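Local atomic coordinates of hypothetical protein TT1465 (Thermus thermophilus, PDB entry 1WEK), a protein that is of unknown function but belongs to the SLOG clan of Rossmann-like alpha/beta proteins and is found as an assembly of six chains. Residues G62-E67 against E205-L210; A83-A88 against P110-A115; S15-R20 against L118-V123; E30-L35 against V94-N99. All coordinates share one frame; numbering follows the deposited sequence.

Interaction 1: residues G62-E67 against E205-L210; sequences GRALAE and EVVQAL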
# COMPACT_ATOMS: atom_id res chain seq x y z
N GLY A 62 0.32 20.19 34.41
CA GLY A 62 -0.62 19.19 33.95
C GLY A 62 -2.02 19.46 34.48
O GLY A 62 -2.99 19.43 33.73
N ARG A 63 -2.12 19.73 35.78
CA ARG A 63 -3.40 20.03 36.39
C ARG A 63 -4.02 21.34 35.85
O ARG A 63 -5.23 21.41 35.60
CB ARG A 63 -3.22 20.15 37.91
CG ARG A 63 -4.41 20.72 38.62
CD ARG A 63 -3.96 21.63 39.75
NE ARG A 63 -3.72 20.90 40.99
CZ ARG A 63 -2.80 21.23 41.89
NH1 ARG A 63 -2.00 22.27 41.69
NH2 ARG A 63 -2.71 20.53 43.01
N ALA A 64 -3.20 22.37 35.66
CA ALA A 64 -3.71 23.65 35.16
C ALA A 64 -4.28 23.53 33.74
O ALA A 64 -5.38 24.02 33.45
CB ALA A 64 -2.64 24.68 35.19
N LEU A 65 -3.54 22.87 32.85
CA LEU A 65 -4.01 22.72 31.48
C LEU A 65 -5.35 21.99 31.38
O LEU A 65 -6.23 22.40 30.63
CB LEU A 65 -2.96 22.00 30.66
CG LEU A 65 -1.67 22.80 30.47
CD1 LEU A 65 -0.53 21.85 30.08
CD2 LEU A 65 -1.89 23.86 29.39
N ALA A 66 -5.51 20.92 32.15
CA ALA A 66 -6.76 20.17 32.17
C ALA A 66 -7.89 21.09 32.64
O ALA A 66 -8.97 21.13 32.05
CB ALA A 66 -6.64 19.00 33.12
N GLU A 67 -7.62 21.84 33.70
CA GLU A 67 -8.61 22.75 34.24
C GLU A 67 -9.05 23.75 33.17
O GLU A 67 -10.25 23.98 32.97
CB GLU A 67 -8.04 23.49 35.46
CG GLU A 67 -8.09 22.69 36.77
CD GLU A 67 -7.27 23.35 37.88
OE1 GLU A 67 -7.32 22.87 39.04
OE2 GLU A 67 -6.56 24.34 37.60
N GLU A 205 1.63 31.54 33.55
CA GLU A 205 1.88 32.36 32.38
C GLU A 205 1.75 31.52 31.12
O GLU A 205 1.26 32.00 30.09
CB GLU A 205 3.28 32.99 32.46
CG GLU A 205 3.63 33.86 31.27
CD GLU A 205 4.75 34.83 31.59
OE1 GLU A 205 5.85 34.38 31.99
OE2 GLU A 205 4.53 36.06 31.44
N VAL A 206 2.17 30.26 31.21
CA VAL A 206 2.06 29.35 30.08
C VAL A 206 0.60 29.05 29.77
O VAL A 206 0.16 29.18 28.63
CB VAL A 206 2.80 28.01 30.34
CG1 VAL A 206 2.60 27.06 29.15
CG2 VAL A 206 4.29 28.26 30.55
N VAL A 207 -0.15 28.67 30.79
CA VAL A 207 -1.55 28.35 30.59
C VAL A 207 -2.32 29.56 30.07
O VAL A 207 -3.16 29.43 29.18
CB VAL A 207 -2.21 27.85 31.87
CG1 VAL A 207 -3.67 27.53 31.61
CG2 VAL A 207 -1.47 26.61 32.38
N GLN A 208 -2.02 30.74 30.61
CA GLN A 208 -2.69 31.97 30.19
C GLN A 208 -2.45 32.27 28.70
O GLN A 208 -3.38 32.65 27.99
CB GLN A 208 -2.20 33.15 31.05
CG GLN A 208 -2.65 34.52 30.56
CD GLN A 208 -2.38 35.63 31.56
OE1 GLN A 208 -2.99 35.68 32.63
NE2 GLN A 208 -1.47 36.54 31.22
N ALA A 209 -1.21 32.09 28.25
CA ALA A 209 -0.85 32.33 26.86
C ALA A 209 -1.58 31.35 25.95
O ALA A 209 -2.03 31.73 24.87
CB ALA A 209 0.65 32.18 26.67
N LEU A 210 -1.69 30.10 26.38
CA LEU A 210 -2.37 29.08 25.58
C LEU A 210 -3.88 29.33 25.55
O LEU A 210 -4.54 29.05 24.55
CB LEU A 210 -2.10 27.69 26.15
CG LEU A 210 -0.64 27.23 26.08
CD1 LEU A 210 -0.48 25.93 26.85
CD2 LEU A 210 -0.22 27.04 24.62
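Leu-65 and Val-207 have the nearest CA atoms of segments 62-67 and 205-210, 6.2 Å apart. Over the short segments the axes approach to 9.9 Å and run in nearly the same direction, crossing at -25°, so the contact is a shallow meeting of two almost parallel helices. Val-207 faces the other helix, and its CG2 branch does the touching. This methyl lies anti to the carbonyl carbon and beside the backbone N, which brings it against Ala-64 CB at 3.6 Å and, less closely, Leu-65 CD2 at 4.1 Å. Ala-64 thus offers a short, low knob on one side of the valine branch, while the longer leucine closes on it from another. Leu-65 starts off along the flank of its helix, but its end turns in, and CD2 reaches Leu-210 CD1 at 3.6 Å. CD2 therefore has both Val-207 and Leu-210, one helical turn apart, as neighbours. Leu-65 and Leu-210 also rest on Phe-70, just past the end of helix 53-68, and Val-207 further touches Leu-61 and Ala-68. The contact joins the helix between strands 39-43 and 71-74 to the C-terminal helix that follows strand 198-200. No hydrogen bond or charge pair links the two segments, and only methyl groups meet, so the hold between them comes from apolar burial and shape.

Interaction 2: residues A83-A88 against P110-A115; sequences AVNRGA and PYQTHA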
# COMPACT_ATOMS: atom_id res chain seq x y z
N ALA A 83 4.48 13.15 36.02
CA ALA A 83 3.84 14.21 36.78
C ALA A 83 2.85 15.00 35.91
O ALA A 83 1.75 15.31 36.35
CB ALA A 83 4.88 15.15 37.36
N VAL A 84 3.26 15.32 34.68
CA VAL A 84 2.38 16.06 33.79
C VAL A 84 1.11 15.27 33.44
O VAL A 84 0.03 15.84 33.41
CB VAL A 84 3.07 16.46 32.47
CG1 VAL A 84 2.05 17.13 31.54
CG2 VAL A 84 4.24 17.40 32.75
N ASN A 85 1.26 13.98 33.14
CA ASN A 85 0.10 13.14 32.82
C ASN A 85 -0.79 13.00 34.06
O ASN A 85 -2.02 13.01 33.98
CB ASN A 85 0.53 11.73 32.40
CG ASN A 85 1.10 11.68 31.00
OD1 ASN A 85 2.24 11.27 30.80
ND2 ASN A 85 0.30 12.06 30.01
N ARG A 86 -0.14 12.86 35.22
CA ARG A 86 -0.85 12.71 36.48
C ARG A 86 -1.67 13.94 36.83
O ARG A 86 -2.84 13.82 37.21
CB ARG A 86 0.14 12.43 37.61
CG ARG A 86 -0.52 11.98 38.91
CD ARG A 86 0.53 11.68 39.97
NE ARG A 86 -0.04 11.06 41.16
CZ ARG A 86 0.67 10.68 42.21
NH1 ARG A 86 1.99 10.86 42.21
NH2 ARG A 86 0.07 10.12 43.26
N GLY A 87 -1.07 15.11 36.70
CA GLY A 87 -1.79 16.32 37.01
C GLY A 87 -3.04 16.43 36.18
O GLY A 87 -4.10 16.80 36.68
N ALA A 88 -2.92 16.08 34.90
CA ALA A 88 -4.03 16.13 33.97
C ALA A 88 -5.05 15.06 34.32
O ALA A 88 -6.24 15.33 34.49
CB ALA A 88 -3.53 15.93 32.56
N PRO A 110 0.98 5.30 34.79
CA PRO A 110 -0.43 4.89 34.77
C PRO A 110 -1.43 6.02 34.65
O PRO A 110 -2.62 5.83 34.97
CB PRO A 110 -0.59 4.16 36.11
CG PRO A 110 0.80 4.15 36.75
CD PRO A 110 1.50 5.32 36.16
N TYR A 111 -0.99 7.18 34.18
CA TYR A 111 -1.90 8.31 34.09
C TYR A 111 -2.23 8.73 32.68
O TYR A 111 -2.28 9.92 32.38
CB TYR A 111 -1.32 9.49 34.87
CG TYR A 111 -0.91 9.11 36.27
CD1 TYR A 111 0.43 9.09 36.64
CD2 TYR A 111 -1.86 8.73 37.21
CE1 TYR A 111 0.82 8.72 37.90
CE2 TYR A 111 -1.48 8.34 38.50
CZ TYR A 111 -0.14 8.34 38.84
OH TYR A 111 0.23 7.97 40.13
N GLN A 112 -2.47 7.76 31.81
CA GLN A 112 -2.78 8.09 30.43
C GLN A 112 -4.21 7.73 30.04
O GLN A 112 -4.62 6.59 30.16
CB GLN A 112 -1.79 7.37 29.51
CG GLN A 112 -0.31 7.66 29.83
CD GLN A 112 0.65 6.78 29.04
OE1 GLN A 112 1.71 6.37 29.53
NE2 GLN A 112 0.29 6.49 27.79
N THR A 113 -4.97 8.72 29.59
CA THR A 113 -6.34 8.50 29.15
C THR A 113 -6.31 7.81 27.78
O THR A 113 -7.27 7.17 27.37
CB THR A 113 -7.11 9.84 29.03
OG1 THR A 113 -7.52 10.26 30.34
CG2 THR A 113 -8.34 9.70 28.16
N HIS A 114 -5.19 7.96 27.08
CA HIS A 114 -4.98 7.37 25.77
C HIS A 114 -3.50 7.05 25.65
O HIS A 114 -2.66 7.95 25.69
CB HIS A 114 -5.36 8.36 24.67
CG HIS A 114 -6.82 8.69 24.63
ND1 HIS A 114 -7.77 7.86 24.07
CD2 HIS A 114 -7.50 9.78 25.08
CE1 HIS A 114 -8.96 8.42 24.17
NE2 HIS A 114 -8.83 9.58 24.78
N ALA A 115 -3.17 5.77 25.51
CA ALA A 115 -1.79 5.34 25.41
C ALA A 115 -1.46 4.68 24.07
O ALA A 115 -2.15 3.77 23.61
CB ALA A 115 -1.47 4.39 26.55
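Tyr-111 and Arg-86 supply the CH-pi part of the contact. The arginine, extended from CG to NE with CG anti to its backbone N (chi1 -168°), lies alongside the tyrosine and points the same way. Its CG sits 3.5 Å from the Tyr-111 ring centroid, only 6° off the ring normal, while Pro-110 CD lies over the opposite face, toward the rim. Further out the guanidinium runs nearly parallel to the ring, the planes 7° apart, with Tyr-111 OH over its face toward the rim. Arg-86 NE and Tyr-111 OH are 3.3 Å apart, but the angle is too poor for a hydrogen bond; NE instead forms a salt bridge with Glu-90. In fold terms, helix 79-90 is the crossover of a beta-alpha-beta unit between parallel strands 71-74 and 95-100, and residues 110-115 lead into strand 114-118 at the edge of the sheet. Van der Waals packing joins Asn-85 to the same tyrosine: its CB lies 3.3 Å from Tyr-111 O and 3.8 Å from Tyr-111 CB. Hydrogen bonding runs through neighbours. The buried Asn-85 amide binds Thr-74 and Asn-109 through OD1, and Ser-95 OG and Val-96 O through ND2. Ser-95 OG also bonds Tyr-111 O, bridging the two segments.

Interaction 3: residues S15-R20 against L118-V123; sequences SWRLFR and LRYFFV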
# COMPACT_ATOMS: atom_id res chain seq x y z
N SER A 15 12.63 -2.70 3.07
CA SER A 15 11.40 -1.92 3.10
C SER A 15 10.23 -2.50 3.87
O SER A 15 9.25 -1.80 4.12
CB SER A 15 10.93 -1.61 1.68
OG SER A 15 11.84 -0.74 1.03
N TRP A 16 10.32 -3.77 4.23
CA TRP A 16 9.26 -4.41 4.98
C TRP A 16 9.12 -3.69 6.33
O TRP A 16 8.14 -3.89 7.06
CB TRP A 16 9.57 -5.90 5.20
CG TRP A 16 10.77 -6.15 6.05
CD1 TRP A 16 12.06 -6.32 5.62
CD2 TRP A 16 10.80 -6.26 7.47
NE1 TRP A 16 12.89 -6.53 6.70
CE2 TRP A 16 12.15 -6.50 7.85
CE3 TRP A 16 9.82 -6.18 8.48
CZ2 TRP A 16 12.54 -6.66 9.19
CZ3 TRP A 16 10.21 -6.34 9.82
CH2 TRP A 16 11.56 -6.57 10.15
N ARG A 17 10.09 -2.86 6.67
CA ARG A 17 10.00 -2.11 7.91
C ARG A 17 8.87 -1.09 7.86
O ARG A 17 8.32 -0.72 8.89
CB ARG A 17 11.32 -1.40 8.18
CG ARG A 17 12.46 -2.33 8.51
CD ARG A 17 12.23 -2.96 9.85
NE ARG A 17 13.34 -3.81 10.25
CZ ARG A 17 13.37 -4.47 11.40
NH1 ARG A 17 12.36 -4.38 12.26
NH2 ARG A 17 14.41 -5.26 11.67
N LEU A 18 8.52 -0.65 6.65
CA LEU A 18 7.49 0.35 6.44
C LEU A 18 6.07 -0.08 6.82
O LEU A 18 5.21 0.77 7.08
CB LEU A 18 7.51 0.80 4.98
CG LEU A 18 8.76 1.58 4.56
CD1 LEU A 18 8.83 1.73 3.06
CD2 LEU A 18 8.74 2.94 5.22
N PHE A 19 5.83 -1.38 6.86
CA PHE A 19 4.51 -1.87 7.22
C PHE A 19 4.22 -1.39 8.64
O PHE A 19 3.19 -0.78 8.89
CB PHE A 19 4.48 -3.41 7.17
CG PHE A 19 4.45 -3.97 5.78
CD1 PHE A 19 3.44 -3.62 4.89
CD2 PHE A 19 5.42 -4.88 5.37
CE1 PHE A 19 3.39 -4.17 3.60
CE2 PHE A 19 5.37 -5.44 4.08
CZ PHE A 19 4.36 -5.08 3.20
N ARG A 20 5.15 -1.65 9.55
CA ARG A 20 4.97 -1.24 10.94
C ARG A 20 4.94 0.29 11.07
O ARG A 20 4.07 0.85 11.74
CB ARG A 20 6.09 -1.82 11.80
CG ARG A 20 5.92 -1.57 13.28
CD ARG A 20 7.24 -1.81 13.99
NE ARG A 20 7.38 -3.16 14.52
CZ ARG A 20 6.94 -3.53 15.72
NH1 ARG A 20 6.33 -2.65 16.51
NH2 ARG A 20 7.11 -4.78 16.13
N LEU A 118 4.91 3.18 20.37
CA LEU A 118 5.60 3.33 19.11
C LEU A 118 7.03 2.81 19.19
O LEU A 118 7.71 3.01 20.19
CB LEU A 118 5.63 4.82 18.76
CG LEU A 118 4.26 5.53 18.78
CD1 LEU A 118 4.44 7.04 18.94
CD2 LEU A 118 3.51 5.19 17.50
N ARG A 119 7.49 2.15 18.13
CA ARG A 119 8.85 1.64 18.10
C ARG A 119 9.81 2.72 17.61
O ARG A 119 11.00 2.70 17.92
CB ARG A 119 8.94 0.42 17.16
CG ARG A 119 8.46 -0.92 17.74
CD ARG A 119 9.47 -1.49 18.76
NE ARG A 119 9.65 -2.94 18.67
CZ ARG A 119 8.77 -3.85 19.08
NH1 ARG A 119 7.63 -3.48 19.64
NH2 ARG A 119 9.04 -5.15 18.94
N TYR A 120 9.28 3.69 16.86
CA TYR A 120 10.09 4.74 16.26
C TYR A 120 9.99 6.16 16.76
O TYR A 120 8.91 6.75 16.80
CB TYR A 120 9.83 4.73 14.76
CG TYR A 120 10.18 3.41 14.13
CD1 TYR A 120 9.19 2.49 13.76
CD2 TYR A 120 11.52 3.07 13.92
CE1 TYR A 120 9.53 1.27 13.17
CE2 TYR A 120 11.86 1.85 13.35
CZ TYR A 120 10.87 0.96 12.97
OH TYR A 120 11.23 -0.20 12.32
N PHE A 121 11.14 6.73 17.13
CA PHE A 121 11.18 8.10 17.61
C PHE A 121 10.56 9.06 16.59
O PHE A 121 9.75 9.92 16.96
CB PHE A 121 12.62 8.55 17.91
CG PHE A 121 13.10 8.20 19.30
CD1 PHE A 121 14.03 7.18 19.50
CD2 PHE A 121 12.63 8.89 20.40
CE1 PHE A 121 14.46 6.86 20.78
CE2 PHE A 121 13.06 8.57 21.69
CZ PHE A 121 13.98 7.55 21.87
N PHE A 122 10.92 8.91 15.31
CA PHE A 122 10.38 9.82 14.31
C PHE A 122 8.84 9.80 14.23
O PHE A 122 8.22 10.86 14.12
CB PHE A 122 11.03 9.59 12.93
CG PHE A 122 10.70 8.28 12.27
CD1 PHE A 122 9.53 8.13 11.53
CD2 PHE A 122 11.60 7.22 12.31
CE1 PHE A 122 9.26 6.94 10.84
CE2 PHE A 122 11.34 6.03 11.63
CZ PHE A 122 10.16 5.89 10.89
N VAL A 123 8.21 8.63 14.30
CA VAL A 123 6.74 8.61 14.26
C VAL A 123 6.20 9.39 15.47
O VAL A 123 5.33 10.23 15.34
CB VAL A 123 6.18 7.17 14.33
CG1 VAL A 123 4.65 7.22 14.40
CG2 VAL A 123 6.64 6.38 13.10
O HOH W 1 9.11 -1.32 11.54
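Arg-20 and Arg-119 are the residues of nearest backbone, with CA atoms 8.6 Å apart, where the early part of helix 17-34 faces the turn between strand 114-118 and helix 121-130, whose N-cap position is Tyr-120. At this separation long side chains must span the gap. In Arg-20, CG anti to the backbone N and an extended chi2 carry CD to 3.9 Å from Tyr-120 CE1; the bend at chi3 (-94°) then swings the guanidinium over to Arg-119. The two guanidinium groups are tilted 42° to each other, and Arg-20 NH2 stands over the face of the Arg-119 group, 3.4 Å from Arg-119 NH2. Tyr-120 OH lies 3.8 Å from Arg-17 CD, and the two side chains cross at about a right angle. A water at the edge of the tyrosine ring, in its plane, is hydrogen-bonded to Tyr-120 OH at a short 2.5 Å and donates to Arg-17 O at 2.8 Å. Across the assembly, Arg-119 O accepts a hydrogen bond from Lys-159 of a second subunit. Arg-119 NH1 forms a salt bridge with Glu-101, to which Arg-20 NH1 makes a long, weak ion pair, as it does to Glu-24. Glu-101, shared by both arginines, with a weaker contribution from Glu-24, thus probably offsets the like charges, and the one hydrogen-bonded link between the segments appears to be made through water.

Interaction 4: residues E30-L35 against V94-N99; sequences ETLSEL and VSVGLN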
# COMPACT_ATOMS: atom_id res chain seq x y z
N GLU A 30 -5.50 8.22 13.49
CA GLU A 30 -6.86 7.82 13.85
C GLU A 30 -7.19 8.16 15.28
O GLU A 30 -8.26 8.66 15.59
CB GLU A 30 -7.04 6.30 13.65
CG GLU A 30 -6.86 5.82 12.21
CD GLU A 30 -7.03 4.31 12.06
OE1 GLU A 30 -6.69 3.56 13.00
OE2 GLU A 30 -7.49 3.87 10.98
N THR A 31 -6.24 7.90 16.16
CA THR A 31 -6.41 8.16 17.58
C THR A 31 -6.43 9.64 17.94
O THR A 31 -7.43 10.15 18.43
CB THR A 31 -5.31 7.45 18.37
OG1 THR A 31 -5.39 6.05 18.10
CG2 THR A 31 -5.46 7.67 19.85
N LEU A 32 -5.34 10.34 17.67
CA LEU A 32 -5.27 11.76 18.01
C LEU A 32 -6.32 12.60 17.29
O LEU A 32 -6.78 13.60 17.83
CB LEU A 32 -3.86 12.32 17.73
CG LEU A 32 -2.69 11.56 18.38
CD1 LEU A 32 -1.43 12.41 18.36
CD2 LEU A 32 -3.04 11.21 19.82
N SER A 33 -6.69 12.22 16.07
CA SER A 33 -7.69 12.96 15.30
C SER A 33 -9.06 12.97 15.97
O SER A 33 -9.82 13.92 15.82
CB SER A 33 -7.86 12.37 13.90
OG SER A 33 -6.82 12.80 13.06
N GLU A 34 -9.38 11.90 16.70
CA GLU A 34 -10.67 11.79 17.37
C GLU A 34 -10.80 12.63 18.63
O GLU A 34 -11.90 13.01 19.01
CB GLU A 34 -10.97 10.34 17.72
CG GLU A 34 -11.06 9.41 16.53
CD GLU A 34 -11.25 7.97 16.95
OE1 GLU A 34 -11.22 7.08 16.07
OE2 GLU A 34 -11.42 7.73 18.16
N LEU A 35 -9.68 12.93 19.29
CA LEU A 35 -9.75 13.73 20.50
C LEU A 35 -10.49 15.03 20.21
O LEU A 35 -10.41 15.56 19.10
CB LEU A 35 -8.34 14.02 21.03
CG LEU A 35 -7.58 12.72 21.33
CD1 LEU A 35 -6.24 13.04 21.99
CD2 LEU A 35 -8.42 11.83 22.23
N VAL A 94 -8.01 14.99 29.49
CA VAL A 94 -7.48 14.02 28.54
C VAL A 94 -5.95 13.96 28.73
O VAL A 94 -5.27 14.99 28.63
CB VAL A 94 -7.76 14.46 27.10
CG1 VAL A 94 -6.96 13.59 26.12
CG2 VAL A 94 -9.26 14.37 26.82
N SER A 95 -5.42 12.77 29.01
CA SER A 95 -3.98 12.62 29.17
C SER A 95 -3.45 11.60 28.17
O SER A 95 -3.79 10.42 28.25
CB SER A 95 -3.64 12.17 30.60
OG SER A 95 -2.24 12.12 30.79
N VAL A 96 -2.62 12.05 27.23
CA VAL A 96 -2.06 11.16 26.21
C VAL A 96 -0.57 10.86 26.38
O VAL A 96 0.24 11.72 26.74
CB VAL A 96 -2.29 11.74 24.78
CG1 VAL A 96 -1.73 10.78 23.73
CG2 VAL A 96 -3.79 11.98 24.53
N GLY A 97 -0.22 9.61 26.11
CA GLY A 97 1.17 9.21 26.22
C GLY A 97 1.59 8.60 24.90
O GLY A 97 0.90 7.73 24.37
N LEU A 98 2.70 9.08 24.35
CA LEU A 98 3.22 8.54 23.09
C LEU A 98 4.45 7.75 23.51
O LEU A 98 5.59 8.16 23.29
CB LEU A 98 3.60 9.69 22.15
CG LEU A 98 2.52 10.71 21.76
CD1 LEU A 98 3.12 11.80 20.88
CD2 LEU A 98 1.38 10.01 21.03
N ASN A 99 4.20 6.60 24.13
CA ASN A 99 5.25 5.74 24.66
C ASN A 99 6.20 5.20 23.61
O ASN A 99 5.79 4.72 22.55
CB ASN A 99 4.61 4.59 25.46
CG ASN A 99 3.54 5.10 26.42
OD1 ASN A 99 2.38 5.25 26.04
ND2 ASN A 99 3.93 5.39 27.65
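Val-96 sends its two methyls to two different leucines, and this fork gives the contact its shape. The valine faces the end of helix 17-34, with CG1 anti to its backbone N (chi1 -179°) and CG2 anti to its carbonyl carbon, so the branches part toward Leu-32 in the last turn and Leu-35 just past it. CG1 meets Leu-32 CD2 at 4.1 Å; CG2 meets Leu-35 CD1 tip to tip at the closer distance of 3.7 Å. Leu-35 CD1 has a second neighbour in Val-94 CG1 at 4.2 Å, and so settles into the notch between Val-96 and Val-94, the latter just before strand 95-100, both pointing toward the helix end. Leu-32, three residues earlier, starts along the flank of the helix and turns its end in, crossing Val-96 obliquely. The backbones stay well apart, with the CA atoms of Leu-32 and Val-96 separated by 8.8 Å and those of Leu-35 and Val-94 by 8.4 Å, which is why branched side chains must fill the space between. His-114 of the adjacent edge strand touches Leu-35, Val-94 and Val-96, while Leu-127 and Tyr-131 press on Leu-32. The contact lays the C-terminal end of the long helix on one face of the parallel sheet; Ser-95, between the valines, turns to the other face. Glu-30 instead forms a salt bridge with Arg-17 of a third subunit. Only methyl groups meet between the two segments, with no hydrogen bond across, so apolar packing joins them while Glu-30 of the same helix end reaches another subunit.

Overall arrangement
From the N terminus, helix 17-34 enters two contacts: residues 15-20 wait for 118-123 (interaction 3), and residues 30-35 for 94-99 (interaction 4). Next come 62-67 and 83-88. The chain then closes interaction 4 at strand 95-100, interaction 2 at 110-115 and interaction 3 at the start of helix 121-130; interaction 1 closes last, at 205-210. The span of interaction 3 contains those of interactions 2 and 4, which cross each other and meet through Ser-95. Interaction 1 encloses interaction 2 but crosses 3 and 4. Together they tie the long helix to the 95-100 and 114-118 side of the sheet, helix 79-90 to the lead-in of strand 114-118, and helix 53-68 to the C-terminal helix.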